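PDB 6VAW: galactose-binding lectin from Arachis hypogaea, which binds galactose and galactose-bearing sugars as a calcium- and manganese-containing legume lectin built from four identical subunits. Local coordinates for residues Thr3-Phe8 and Ser224-Leu229; Gly44-Ala49 and Phe204-Ser209; Val62-Thr67 and Tyr167-Lys172; Ser70-Asp75 and Gly158-Val163; Ile89-Thr94 and Ala114-Gly119. All blocks are in the same frame, centred on the assembly; numbering follows the deposited sequence.

Interaction 1. Residues Thr3-Phe8 and Ser224-Leu229; sequences TVSFNF and SFTSTL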
# COMPACT_ATOMS: atom_id res chain seq x y z
N THR A 3 0.13 -12.42 -3.11
CA THR A 3 -0.40 -11.55 -2.07
C THR A 3 -1.80 -11.01 -2.41
O THR A 3 -2.05 -10.61 -3.54
CB THR A 3 0.61 -10.40 -1.80
OG1 THR A 3 1.78 -10.99 -1.24
CG2 THR A 3 0.07 -9.32 -0.83
N VAL A 4 -2.70 -11.05 -1.40
CA VAL A 4 -4.04 -10.48 -1.45
C VAL A 4 -4.05 -9.37 -0.40
O VAL A 4 -3.75 -9.63 0.76
CB VAL A 4 -5.19 -11.50 -1.22
CG1 VAL A 4 -6.55 -10.80 -1.17
CG2 VAL A 4 -5.20 -12.60 -2.28
N SER A 5 -4.35 -8.14 -0.82
CA SER A 5 -4.37 -7.00 0.08
C SER A 5 -5.56 -6.10 -0.19
O SER A 5 -5.83 -5.77 -1.35
CB SER A 5 -3.07 -6.21 -0.04
OG SER A 5 -2.99 -5.24 0.99
N PHE A 6 -6.27 -5.69 0.88
CA PHE A 6 -7.42 -4.79 0.76
C PHE A 6 -7.57 -3.95 2.01
O PHE A 6 -7.01 -4.28 3.05
CB PHE A 6 -8.73 -5.53 0.43
CG PHE A 6 -9.20 -6.64 1.34
CD1 PHE A 6 -9.91 -6.35 2.50
CD2 PHE A 6 -8.99 -7.97 1.01
CE1 PHE A 6 -10.38 -7.38 3.33
CE2 PHE A 6 -9.46 -8.99 1.84
CZ PHE A 6 -10.18 -8.69 2.98
N ASN A 7 -8.32 -2.86 1.90
CA ASN A 7 -8.56 -1.97 3.03
C ASN A 7 -9.91 -1.30 2.85
O ASN A 7 -10.18 -0.70 1.80
CB ASN A 7 -7.42 -0.94 3.19
CG ASN A 7 -7.66 0.12 4.25
OD1 ASN A 7 -7.66 1.32 3.96
ND2 ASN A 7 -7.93 -0.30 5.48
N PHE A 8 -10.77 -1.43 3.87
CA PHE A 8 -12.10 -0.81 3.95
C PHE A 8 -12.13 0.16 5.11
O PHE A 8 -12.05 -0.26 6.26
CB PHE A 8 -13.22 -1.86 4.13
CG PHE A 8 -13.43 -2.83 2.99
CD1 PHE A 8 -14.18 -2.46 1.88
CD2 PHE A 8 -12.93 -4.12 3.05
CE1 PHE A 8 -14.37 -3.35 0.82
CE2 PHE A 8 -13.12 -5.01 1.99
CZ PHE A 8 -13.84 -4.62 0.88
N SER A 224 -8.88 -4.16 7.31
CA SER A 224 -7.72 -4.20 6.44
C SER A 224 -7.16 -5.61 6.49
O SER A 224 -7.32 -6.29 7.51
CB SER A 224 -6.68 -3.14 6.84
OG SER A 224 -6.06 -3.44 8.07
N PHE A 225 -6.57 -6.08 5.41
CA PHE A 225 -6.10 -7.45 5.31
C PHE A 225 -4.97 -7.58 4.33
O PHE A 225 -5.01 -6.97 3.27
CB PHE A 225 -7.28 -8.35 4.86
CG PHE A 225 -6.99 -9.82 4.65
CD1 PHE A 225 -6.51 -10.29 3.44
CD2 PHE A 225 -7.25 -10.74 5.66
CE1 PHE A 225 -6.28 -11.65 3.24
CE2 PHE A 225 -6.98 -12.09 5.48
CZ PHE A 225 -6.51 -12.54 4.26
N THR A 226 -3.98 -8.42 4.66
CA THR A 226 -2.88 -8.76 3.77
C THR A 226 -2.52 -10.21 4.02
O THR A 226 -2.28 -10.58 5.16
CB THR A 226 -1.63 -7.87 3.89
OG1 THR A 226 -1.94 -6.48 3.71
CG2 THR A 226 -0.53 -8.29 2.90
N SER A 227 -2.49 -11.01 2.97
CA SER A 227 -2.06 -12.41 3.04
C SER A 227 -0.98 -12.61 2.00
O SER A 227 -1.07 -12.02 0.92
CB SER A 227 -3.22 -13.36 2.83
OG SER A 227 -3.65 -13.35 1.47
N THR A 228 0.04 -13.41 2.31
CA THR A 228 1.13 -13.72 1.39
C THR A 228 1.39 -15.22 1.42
O THR A 228 1.64 -15.78 2.48
CB THR A 228 2.38 -12.87 1.66
OG1 THR A 228 2.06 -11.50 1.46
CG2 THR A 228 3.56 -13.23 0.74
N LEU A 229 1.37 -15.83 0.24
CA LEU A 229 1.62 -17.27 0.03
C LEU A 229 2.87 -17.40 -0.82
O LEU A 229 2.94 -16.83 -1.91
CB LEU A 229 0.40 -17.96 -0.65
CG LEU A 229 0.52 -19.44 -1.08
CD1 LEU A 229 0.58 -20.40 0.13
CD2 LEU A 229 -0.62 -19.83 -2.01
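The ring of Phe6 lies over the start of the Phe225 side chain. Phe225 CB sits 3.7 Å from the centroid of the Phe6 ring, 20° off its normal, a CH-pi contact over one face. The two rings run nearly parallel, their planes at 13°, but are offset until little of one lies above the other. A chi1 of 56° at Phe6 swings its ring across to the neighbouring strand. On the other face of the sheet, the hydroxyl of Thr228 donates from OG1 to Thr3 OG1 over 2.8 Å. On that same face the methyls Thr3 CG2 and Thr226 CG2 touch at 3.9 Å. The backbones fix the register: Val4 pairs with Ser227 and Phe6 with Phe225, each through two N-H...O bonds, the shortest from Ser227 N to Val4 O at 2.9 Å. Further out, Tyr48 stacks on Phe6 from the second sheet, whereas Asp184 and Ile185 of a second subunit hydrogen-bond to Thr3 OG1 and Thr228 OG1. The pairing joins the N-terminal and C-terminal strands side by side and antiparallel in the back sheet of the legume lectin jelly roll.

Interaction 2. Residues Gly44-Ala49 and Phe204-Ser209; sequences GRVLYA and FGFSAS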
# COMPACT_ATOMS: atom_id res chain seq x y z
N GLY A 44 -26.66 -12.38 10.33
CA GLY A 44 -26.10 -11.58 9.25
C GLY A 44 -24.61 -11.84 9.14
O GLY A 44 -23.93 -11.97 10.15
N ARG A 45 -24.10 -11.99 7.91
CA ARG A 45 -22.69 -12.24 7.65
C ARG A 45 -22.23 -11.43 6.45
O ARG A 45 -23.00 -11.20 5.52
CB ARG A 45 -22.39 -13.73 7.42
CG ARG A 45 -23.30 -14.72 8.16
CD ARG A 45 -22.69 -16.10 8.30
NE ARG A 45 -22.31 -16.71 7.03
CZ ARG A 45 -21.86 -17.96 6.91
NH1 ARG A 45 -21.77 -18.74 7.99
NH2 ARG A 45 -21.50 -18.43 5.73
N VAL A 46 -20.96 -10.97 6.48
CA VAL A 46 -20.31 -10.27 5.37
C VAL A 46 -19.05 -11.05 5.04
O VAL A 46 -18.34 -11.46 5.96
CB VAL A 46 -20.04 -8.76 5.58
CG1 VAL A 46 -21.33 -7.99 5.74
CG2 VAL A 46 -19.09 -8.49 6.76
N LEU A 47 -18.78 -11.27 3.75
CA LEU A 47 -17.59 -11.97 3.29
C LEU A 47 -16.85 -11.15 2.26
O LEU A 47 -17.49 -10.45 1.47
CB LEU A 47 -17.94 -13.33 2.66
CG LEU A 47 -18.72 -14.33 3.50
CD1 LEU A 47 -19.52 -15.26 2.62
CD2 LEU A 47 -17.81 -15.13 4.41
N TYR A 48 -15.50 -11.26 2.25
CA TYR A 48 -14.73 -10.65 1.18
C TYR A 48 -15.08 -11.52 -0.03
O TYR A 48 -15.06 -12.75 0.09
CB TYR A 48 -13.23 -10.58 1.52
CG TYR A 48 -12.45 -9.90 0.43
CD1 TYR A 48 -12.62 -8.54 0.17
CD2 TYR A 48 -11.54 -10.61 -0.35
CE1 TYR A 48 -11.88 -7.90 -0.82
CE2 TYR A 48 -10.82 -9.98 -1.37
CZ TYR A 48 -11.00 -8.63 -1.60
OH TYR A 48 -10.26 -8.00 -2.57
N ALA A 49 -15.54 -10.87 -1.08
CA ALA A 49 -16.16 -11.57 -2.22
C ALA A 49 -15.20 -12.51 -2.94
O ALA A 49 -15.68 -13.42 -3.59
CB ALA A 49 -16.74 -10.57 -3.18
N PHE A 204 -13.09 -15.10 3.91
CA PHE A 204 -12.88 -14.42 5.18
C PHE A 204 -14.07 -13.52 5.38
O PHE A 204 -14.57 -12.94 4.42
CB PHE A 204 -11.57 -13.59 5.15
CG PHE A 204 -10.29 -14.41 5.22
CD1 PHE A 204 -9.74 -14.98 4.07
CD2 PHE A 204 -9.62 -14.56 6.42
CE1 PHE A 204 -8.56 -15.71 4.13
CE2 PHE A 204 -8.44 -15.31 6.49
CZ PHE A 204 -7.89 -15.84 5.34
N GLY A 205 -14.55 -13.41 6.60
CA GLY A 205 -15.67 -12.52 6.84
C GLY A 205 -15.99 -12.37 8.30
O GLY A 205 -15.15 -12.70 9.14
N PHE A 206 -17.17 -11.80 8.57
CA PHE A 206 -17.72 -11.58 9.90
C PHE A 206 -19.16 -12.10 9.95
O PHE A 206 -19.87 -12.04 8.94
CB PHE A 206 -17.70 -10.11 10.28
CG PHE A 206 -16.33 -9.49 10.32
CD1 PHE A 206 -15.58 -9.50 11.48
CD2 PHE A 206 -15.77 -8.92 9.17
CE1 PHE A 206 -14.30 -8.93 11.51
CE2 PHE A 206 -14.50 -8.33 9.20
CZ PHE A 206 -13.76 -8.38 10.36
N SER A 207 -19.58 -12.57 11.11
CA SER A 207 -20.93 -13.06 11.35
C SER A 207 -21.36 -12.66 12.74
O SER A 207 -20.52 -12.56 13.63
CB SER A 207 -20.99 -14.58 11.19
OG SER A 207 -22.32 -15.07 11.34
N ALA A 208 -22.66 -12.40 12.92
CA ALA A 208 -23.27 -12.07 14.20
C ALA A 208 -24.69 -12.61 14.24
O ALA A 208 -25.29 -12.82 13.19
CB ALA A 208 -23.25 -10.57 14.44
N SER A 209 -25.22 -12.84 15.43
CA SER A 209 -26.55 -13.39 15.56
C SER A 209 -27.21 -12.94 16.84
O SER A 209 -26.56 -12.41 17.75
CB SER A 209 -26.52 -14.91 15.48
OG SER A 209 -25.68 -15.43 16.50
O HOH W 1 -12.86 -13.88 1.20
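Val46 and Phe206 form an antiparallel hydrogen-bonded pair across two adjacent strands in the front sheet of the legume lectin sandwich, the curved sheet that carries the metal and sugar sites. Val46 N donates to Phe206 O and Phe206 N to Val46 O, both at 2.9 Å, and on the inward face Val46 CG2 comes to 4.1 Å from Phe206 CB, at the edge of the ring and near its plane. Packing is tight one step along, where the CA atoms of Leu47 and Gly205 approach to 4.1 Å in a non-hydrogen-bonded pair and Gly205 CA makes a CA-H...O contact of 3.0 Å with Val46 O. On the same face as Leu47, the aliphatic part of Arg45 lies alongside Ser207, with CD 3.2 Å from Ser207 OG. The Arg45 chain bends at chi3 (-57°), and its guanidinium is held by Gln21, Thr94 and Gly107, while Ser207 OG bonds to Leu106 O. Gly44 and Ala208 continue the ladder with longer bonds, 3.2 Å from Gly44 N to Ala208 O. The looser end is at Tyr48, whose ring leads away from strand 204-209 and packs on Trp223 and on Met50 of a neighbouring subunit. Tyr48 N still reaches Phe204 O, but beyond it direct pairing gives way to one water, which donates to Tyr48 O at 2.7 Å and accepts from Phe204 N.

Interaction 3. Residues Val62-Thr67 and Tyr167-Lys172; sequences VASFLT and YDSSTK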
# COMPACT_ATOMS: atom_id res chain seq x y z
N VAL A 62 1.72 -22.78 3.05
CA VAL A 62 0.55 -22.18 3.71
C VAL A 62 0.81 -20.67 3.85
O VAL A 62 1.93 -20.27 4.16
CB VAL A 62 0.24 -22.84 5.07
CG1 VAL A 62 -1.04 -22.28 5.69
CG2 VAL A 62 0.16 -24.37 4.94
N ALA A 63 -0.20 -19.85 3.56
CA ALA A 63 -0.07 -18.40 3.61
C ALA A 63 0.00 -17.89 5.05
O ALA A 63 -0.50 -18.54 5.98
CB ALA A 63 -1.25 -17.75 2.90
N SER A 64 0.66 -16.75 5.23
CA SER A 64 0.63 -16.01 6.49
C SER A 64 -0.30 -14.86 6.22
O SER A 64 -0.48 -14.49 5.05
CB SER A 64 2.03 -15.51 6.90
OG SER A 64 2.80 -16.56 7.46
N PHE A 65 -0.88 -14.28 7.25
CA PHE A 65 -1.70 -13.09 7.05
C PHE A 65 -1.67 -12.18 8.28
O PHE A 65 -1.35 -12.60 9.40
CB PHE A 65 -3.14 -13.42 6.62
CG PHE A 65 -4.00 -14.15 7.62
CD1 PHE A 65 -4.57 -13.48 8.70
CD2 PHE A 65 -4.32 -15.49 7.43
CE1 PHE A 65 -5.42 -14.14 9.60
CE2 PHE A 65 -5.16 -16.16 8.34
CZ PHE A 65 -5.68 -15.49 9.42
N LEU A 66 -1.97 -10.90 8.01
CA LEU A 66 -2.08 -9.83 8.98
C LEU A 66 -3.41 -9.15 8.69
O LEU A 66 -3.62 -8.71 7.57
CB LEU A 66 -0.91 -8.83 8.88
CG LEU A 66 -1.11 -7.50 9.62
CD1 LEU A 66 -1.18 -7.75 11.18
CD2 LEU A 66 -0.04 -6.50 9.27
N THR A 67 -4.27 -9.06 9.69
CA THR A 67 -5.55 -8.39 9.46
C THR A 67 -5.90 -7.57 10.68
O THR A 67 -5.57 -7.93 11.79
CB THR A 67 -6.69 -9.38 9.04
OG1 THR A 67 -7.87 -8.65 8.69
CG2 THR A 67 -7.04 -10.43 10.10
N TYR A 167 -1.48 -14.46 11.57
CA TYR A 167 -1.35 -15.91 11.40
C TYR A 167 0.03 -16.19 10.83
O TYR A 167 0.37 -15.70 9.75
CB TYR A 167 -2.47 -16.53 10.55
CG TYR A 167 -2.34 -18.03 10.45
CD1 TYR A 167 -2.61 -18.85 11.55
CD2 TYR A 167 -1.84 -18.63 9.30
CE1 TYR A 167 -2.43 -20.23 11.48
CE2 TYR A 167 -1.66 -20.01 9.22
CZ TYR A 167 -1.97 -20.81 10.31
OH TYR A 167 -1.84 -22.18 10.24
N ASP A 168 0.87 -16.86 11.61
CA ASP A 168 2.22 -17.23 11.19
C ASP A 168 2.19 -18.67 10.64
O ASP A 168 2.07 -19.61 11.42
CB ASP A 168 3.22 -17.12 12.35
CG ASP A 168 4.60 -17.59 11.93
OD1 ASP A 168 5.22 -16.94 11.06
OD2 ASP A 168 5.04 -18.62 12.42
N SER A 169 2.30 -18.84 9.33
CA SER A 169 2.17 -20.18 8.72
C SER A 169 3.20 -21.22 9.22
O SER A 169 2.78 -22.35 9.48
CB SER A 169 2.21 -20.11 7.19
OG SER A 169 3.46 -19.65 6.70
N SER A 170 4.50 -20.84 9.42
CA SER A 170 5.56 -21.77 9.87
C SER A 170 5.24 -22.44 11.24
O SER A 170 5.38 -23.67 11.37
CB SER A 170 6.90 -21.06 9.95
OG SER A 170 7.94 -21.94 10.34
N THR A 171 4.78 -21.67 12.22
CA THR A 171 4.43 -22.19 13.56
C THR A 171 2.94 -22.55 13.67
O THR A 171 2.53 -23.12 14.68
CB THR A 171 4.77 -21.19 14.68
OG1 THR A 171 4.00 -20.01 14.46
CG2 THR A 171 6.24 -20.91 14.79
N LYS A 172 2.15 -22.17 12.65
CA LYS A 172 0.69 -22.39 12.57
C LYS A 172 -0.01 -21.63 13.74
O LYS A 172 -1.09 -22.02 14.19
CB LYS A 172 0.34 -23.90 12.58
CG LYS A 172 0.96 -24.65 11.39
CD LYS A 172 0.81 -26.17 11.49
CE LYS A 172 1.39 -26.87 10.27
NZ LYS A 172 2.88 -26.81 10.22
O HOH W 2 5.05 -17.40 5.78
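Ser64 OG is gripped by several groups: Ser169 N donates to it over 3.0 Å in an almost straight bond (176°), a water hydrogen-bonds to it at 2.9 Å, and Thr187 of a second subunit bonds to it as well. These bonds lie at one end of two neighbouring strands in the back sheet of the legume lectin sandwich, where strand 64-74 begins and strand 159-168 runs out into a turn. The same water also bonds to Ser169 OG, and that hydroxyl may make a weak bond to Val62 O. One antiparallel pair, Phe65 with Tyr167, joins the strands by Tyr167 N to Phe65 O at 2.9 Å and Phe65 N to Tyr167 O at 3.1 Å. On the inner face, the first torsion of Phe65 (chi1 65°) brings its ring over Tyr167 CB, which lies 3.6 Å from the centroid of the Phe65 ring. Tyr167 turns its edge to the loop, with Ala63 O in the ring plane and Val62 CG1 beside it, and its OH bonds to Val192 O. At the end of the strand Asp168 forms an Asx motif: OD2 accepts from Thr171 N and, on its anti lone pair, from Thr171 OG1 at 2.7 Å.

Interaction 4. Residues Ser70-Asp75 and Gly158-Val163; sequences SFEMKD and GAVVKV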
# COMPACT_ATOMS: atom_id res chain seq x y z
N SER A 70 -12.17 -3.09 13.17
CA SER A 70 -12.79 -2.43 14.28
C SER A 70 -14.29 -2.68 14.26
O SER A 70 -14.92 -2.73 13.20
CB SER A 70 -12.49 -0.94 14.31
OG SER A 70 -12.95 -0.27 13.16
N PHE A 71 -14.84 -2.90 15.44
CA PHE A 71 -16.26 -3.16 15.58
C PHE A 71 -16.81 -2.43 16.78
O PHE A 71 -16.05 -1.88 17.59
CB PHE A 71 -16.54 -4.68 15.68
CG PHE A 71 -16.04 -5.38 16.93
CD1 PHE A 71 -16.75 -5.29 18.13
CD2 PHE A 71 -14.91 -6.19 16.89
CE1 PHE A 71 -16.29 -5.93 19.28
CE2 PHE A 71 -14.46 -6.84 18.04
CZ PHE A 71 -15.15 -6.71 19.23
N GLU A 72 -18.15 -2.48 16.91
CA GLU A 72 -18.86 -1.90 18.02
C GLU A 72 -20.10 -2.73 18.31
O GLU A 72 -20.83 -3.10 17.38
CB GLU A 72 -19.22 -0.44 17.70
CG GLU A 72 -19.87 0.33 18.84
CD GLU A 72 -20.58 1.61 18.42
OE1 GLU A 72 -20.00 2.39 17.64
OE2 GLU A 72 -21.73 1.82 18.88
N MET A 73 -20.31 -3.04 19.59
CA MET A 73 -21.55 -3.67 20.02
C MET A 73 -22.24 -2.70 20.96
O MET A 73 -21.59 -2.11 21.83
CB MET A 73 -21.31 -5.04 20.64
CG MET A 73 -21.03 -6.10 19.59
SD MET A 73 -20.76 -7.74 20.27
CE MET A 73 -19.06 -7.61 20.88
N LYS A 74 -23.54 -2.47 20.74
CA LYS A 74 -24.31 -1.53 21.54
C LYS A 74 -25.63 -2.14 22.00
O LYS A 74 -26.35 -2.76 21.20
CB LYS A 74 -24.55 -0.24 20.76
CG LYS A 74 -25.02 0.92 21.63
CD LYS A 74 -24.59 2.25 21.07
CE LYS A 74 -25.63 3.33 21.20
NZ LYS A 74 -25.94 3.76 22.60
N ASP A 75 -25.93 -1.99 23.30
CA ASP A 75 -27.16 -2.47 23.91
C ASP A 75 -28.37 -1.76 23.35
O ASP A 75 -28.28 -0.59 22.95
CB ASP A 75 -27.17 -2.21 25.43
CG ASP A 75 -26.08 -2.84 26.25
OD1 ASP A 75 -25.19 -3.51 25.67
OD2 ASP A 75 -26.09 -2.65 27.49
N GLY A 158 -21.44 0.56 23.16
CA GLY A 158 -21.08 1.77 22.44
C GLY A 158 -19.59 2.01 22.23
O GLY A 158 -19.21 3.03 21.65
N ALA A 159 -18.73 1.10 22.73
CA ALA A 159 -17.29 1.27 22.62
C ALA A 159 -16.74 0.71 21.30
O ALA A 159 -17.13 -0.39 20.89
CB ALA A 159 -16.58 0.60 23.79
N VAL A 160 -15.85 1.47 20.65
CA VAL A 160 -15.19 1.01 19.43
C VAL A 160 -14.03 0.12 19.87
O VAL A 160 -13.19 0.54 20.67
CB VAL A 160 -14.75 2.17 18.50
CG1 VAL A 160 -13.99 1.64 17.29
CG2 VAL A 160 -15.95 2.99 18.05
N VAL A 161 -14.02 -1.13 19.38
CA VAL A 161 -12.99 -2.13 19.70
C VAL A 161 -12.09 -2.33 18.46
O VAL A 161 -12.61 -2.46 17.35
CB VAL A 161 -13.64 -3.46 20.19
CG1 VAL A 161 -12.56 -4.49 20.51
CG2 VAL A 161 -14.54 -3.23 21.40
N LYS A 162 -10.76 -2.32 18.66
CA LYS A 162 -9.76 -2.55 17.62
C LYS A 162 -9.16 -3.95 17.81
O LYS A 162 -8.86 -4.35 18.94
CB LYS A 162 -8.65 -1.47 17.64
CG LYS A 162 -9.17 -0.09 17.32
CD LYS A 162 -8.09 0.95 17.17
CE LYS A 162 -8.71 2.26 16.78
NZ LYS A 162 -9.51 2.90 17.87
N VAL A 163 -9.02 -4.69 16.71
CA VAL A 163 -8.47 -6.05 16.74
C VAL A 163 -7.37 -6.16 15.68
O VAL A 163 -7.53 -5.68 14.57
CB VAL A 163 -9.56 -7.15 16.56
CG1 VAL A 163 -8.96 -8.56 16.73
CG2 VAL A 163 -10.74 -6.95 17.52
O HOH W 3 -18.57 -2.41 21.87
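With CG tucked between its backbone N and carbonyl carbon (chi1 67°), Phe71 tips its ring toward Val161, whose CG1 is anti to its own backbone N. The two side chains lie alongside each other, pointing the same way, and Val161 CB sits over one ring face, 3.9 Å from the centroid of the Phe71 ring. Val161 CG1 reaches Phe71 CZ at 3.6 Å, and Val163 CG2 meets Phe71 CE2 at 3.8 Å. Beneath them the backbones pair through Val161 N to Phe71 O, 2.8 Å and nearly straight at 178°, and through the return bond Phe71 N to Val161 O. The segments run at 145° to each other, well short of exactly antiparallel, and where they part a water accepts from Met73 N and lies 2.7 Å from Ala159 O. Beyond it the strands meet again where Gly158 N donates to Met73 O over 3.0 Å. On the opposite face from Phe71, Glu72 runs extended past the backbone of Gly158 and Ala159. The pair belongs to the back sheet of the lectin: strand 217-229 flanks 70-75 on one side, strand 173-179 adjoins 159-163, and Phe122 and Ile85 of the metal-bearing front sheet pack against Phe71.

Interaction 5. Residues Ile89-Thr94 and Ala114-Gly119; sequences IAPEDT and AGHFVG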
# COMPACT_ATOMS: atom_id res chain seq x y z
N ILE A 89 -13.17 -17.75 8.91
CA ILE A 89 -12.54 -18.28 7.70
C ILE A 89 -13.28 -19.54 7.37
O ILE A 89 -13.44 -20.36 8.26
CB ILE A 89 -11.05 -18.55 7.87
CG1 ILE A 89 -10.35 -17.47 8.70
CG2 ILE A 89 -10.39 -18.74 6.50
CD1 ILE A 89 -8.92 -17.91 9.22
N ALA A 90 -13.77 -19.68 6.15
CA ALA A 90 -14.58 -20.87 5.85
C ALA A 90 -14.46 -21.27 4.38
O ALA A 90 -13.95 -20.48 3.59
CB ALA A 90 -16.05 -20.61 6.23
N PRO A 91 -14.95 -22.48 3.97
CA PRO A 91 -14.89 -22.86 2.53
C PRO A 91 -15.56 -21.78 1.66
O PRO A 91 -16.47 -21.07 2.15
CB PRO A 91 -15.64 -24.21 2.48
CG PRO A 91 -15.49 -24.76 3.86
CD PRO A 91 -15.59 -23.54 4.77
N GLU A 92 -15.09 -21.60 0.41
CA GLU A 92 -15.58 -20.54 -0.48
C GLU A 92 -17.11 -20.59 -0.71
O GLU A 92 -17.68 -19.53 -0.98
CB GLU A 92 -14.82 -20.48 -1.82
CG GLU A 92 -14.89 -21.73 -2.67
CD GLU A 92 -13.88 -21.83 -3.79
OE1 GLU A 92 -13.59 -20.81 -4.45
OE2 GLU A 92 -13.40 -22.96 -4.04
N ASP A 93 -17.75 -21.76 -0.57
CA ASP A 93 -19.20 -21.90 -0.77
C ASP A 93 -20.01 -21.72 0.53
O ASP A 93 -21.19 -22.08 0.57
CB ASP A 93 -19.50 -23.29 -1.39
CG ASP A 93 -19.32 -24.47 -0.43
OD1 ASP A 93 -18.36 -24.43 0.40
OD2 ASP A 93 -20.11 -25.42 -0.51
N THR A 94 -19.38 -21.17 1.58
CA THR A 94 -20.00 -21.00 2.90
C THR A 94 -21.30 -20.16 2.84
O THR A 94 -21.38 -19.12 2.19
CB THR A 94 -19.03 -20.45 3.96
OG1 THR A 94 -19.63 -20.54 5.23
CG2 THR A 94 -18.55 -19.00 3.70
N ALA A 114 -21.53 -27.29 15.86
CA ALA A 114 -20.55 -27.75 14.88
C ALA A 114 -20.73 -27.06 13.54
O ALA A 114 -21.85 -26.77 13.12
CB ALA A 114 -20.66 -29.26 14.70
N GLY A 115 -19.61 -26.80 12.87
CA GLY A 115 -19.60 -26.17 11.56
C GLY A 115 -18.25 -26.39 10.90
O GLY A 115 -17.40 -27.08 11.45
N HIS A 116 -18.06 -25.82 9.71
CA HIS A 116 -16.80 -25.92 9.00
C HIS A 116 -16.23 -24.50 8.89
O HIS A 116 -16.61 -23.75 7.99
CB HIS A 116 -16.99 -26.59 7.63
CG HIS A 116 -15.71 -27.03 6.99
ND1 HIS A 116 -15.70 -27.61 5.73
CD2 HIS A 116 -14.44 -27.00 7.47
CE1 HIS A 116 -14.44 -27.88 5.47
NE2 HIS A 116 -13.64 -27.55 6.49
N PHE A 117 -15.37 -24.12 9.85
CA PHE A 117 -14.82 -22.77 9.92
C PHE A 117 -13.70 -22.70 10.96
O PHE A 117 -13.60 -23.57 11.82
CB PHE A 117 -15.93 -21.73 10.30
CG PHE A 117 -16.50 -21.94 11.69
CD1 PHE A 117 -17.51 -22.88 11.91
CD2 PHE A 117 -16.01 -21.23 12.78
CE1 PHE A 117 -18.00 -23.12 13.21
CE2 PHE A 117 -16.51 -21.46 14.07
CZ PHE A 117 -17.49 -22.41 14.28
N VAL A 118 -12.94 -21.62 10.91
CA VAL A 118 -11.92 -21.26 11.88
C VAL A 118 -12.25 -19.83 12.21
O VAL A 118 -12.49 -19.05 11.29
CB VAL A 118 -10.44 -21.48 11.41
CG1 VAL A 118 -9.44 -20.85 12.40
CG2 VAL A 118 -10.15 -22.97 11.25
N GLY A 119 -12.32 -19.49 13.49
CA GLY A 119 -12.67 -18.11 13.80
C GLY A 119 -12.22 -17.57 15.14
O GLY A 119 -11.72 -18.31 15.97
O HOH W 4 -19.03 -22.87 6.84
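Backbone bonds join Ile89 to Val118 in an antiparallel hydrogen-bonded pair. Ile89 N donates to Val118 O at 2.8 Å, and Val118 N returns the bond to Ile89 O at 3.0 Å; Phe117 CA adds a close CA-H...O contact, 3.2 Å from Ile89 O. Beyond this pair the direct ladder stops, because Pro91 has no N-H and segment 114-119 turns a corner at His116. Apolar contacts take over. Pro91 CG lies over one face of the His116 imidazole, 3.8 Å from the centroid of the His116 ring and 27° off its normal, a CH-pi contact displaced toward the ND1 side. The His116 side chain leaves anti to its backbone N (chi1 -166°), which brings the ring face under Pro91 CG, and Lys197 O holds its NE2. Ala90 CB meets Phe117 CB at 4.2 Å, while on the other face Ile89 CD1 and Val118 CG1 approach only loosely. Among polar contacts, a water donates to His116 O at 2.8 Å and also bonds to Thr94 OG1. Thr94 ends a type I turn that starts at Pro91, closed by Thr94 N to Pro91 O. Both strands are central in the front sheet: 84-91 has strand 201-209 on its other side, and 117-123, with strand 137-141 beyond it, runs on to Glu121 and Asp123 of the manganese site.

Overall arrangement
Interactions 1, 3 and 4 lie in the back sheet, interactions 2 and 5 in the front sheet of the same sandwich. Interactions 1 and 3 are joined through neighbouring strands 217-229 and 64-74: Thr226 O lies 2.9 Å from Leu66 N, and both reach a second subunit. Between the sheets, Phe6 CD2 approaches Tyr48 CZ at 3.4 Å, and Phe204 packs on Phe225, Phe65 and Ile89, so a largely aromatic layer, completed by Ile89, links interactions 1, 2, 3 and 5. Interactions 3 and 4 use the same two strands, with centres about 26 Å apart. In interaction 2 the Ala208 side chain lies about 11 Å from the bound galactoside; in interaction 4, the Met73 side chain is about 10 Å from calcium.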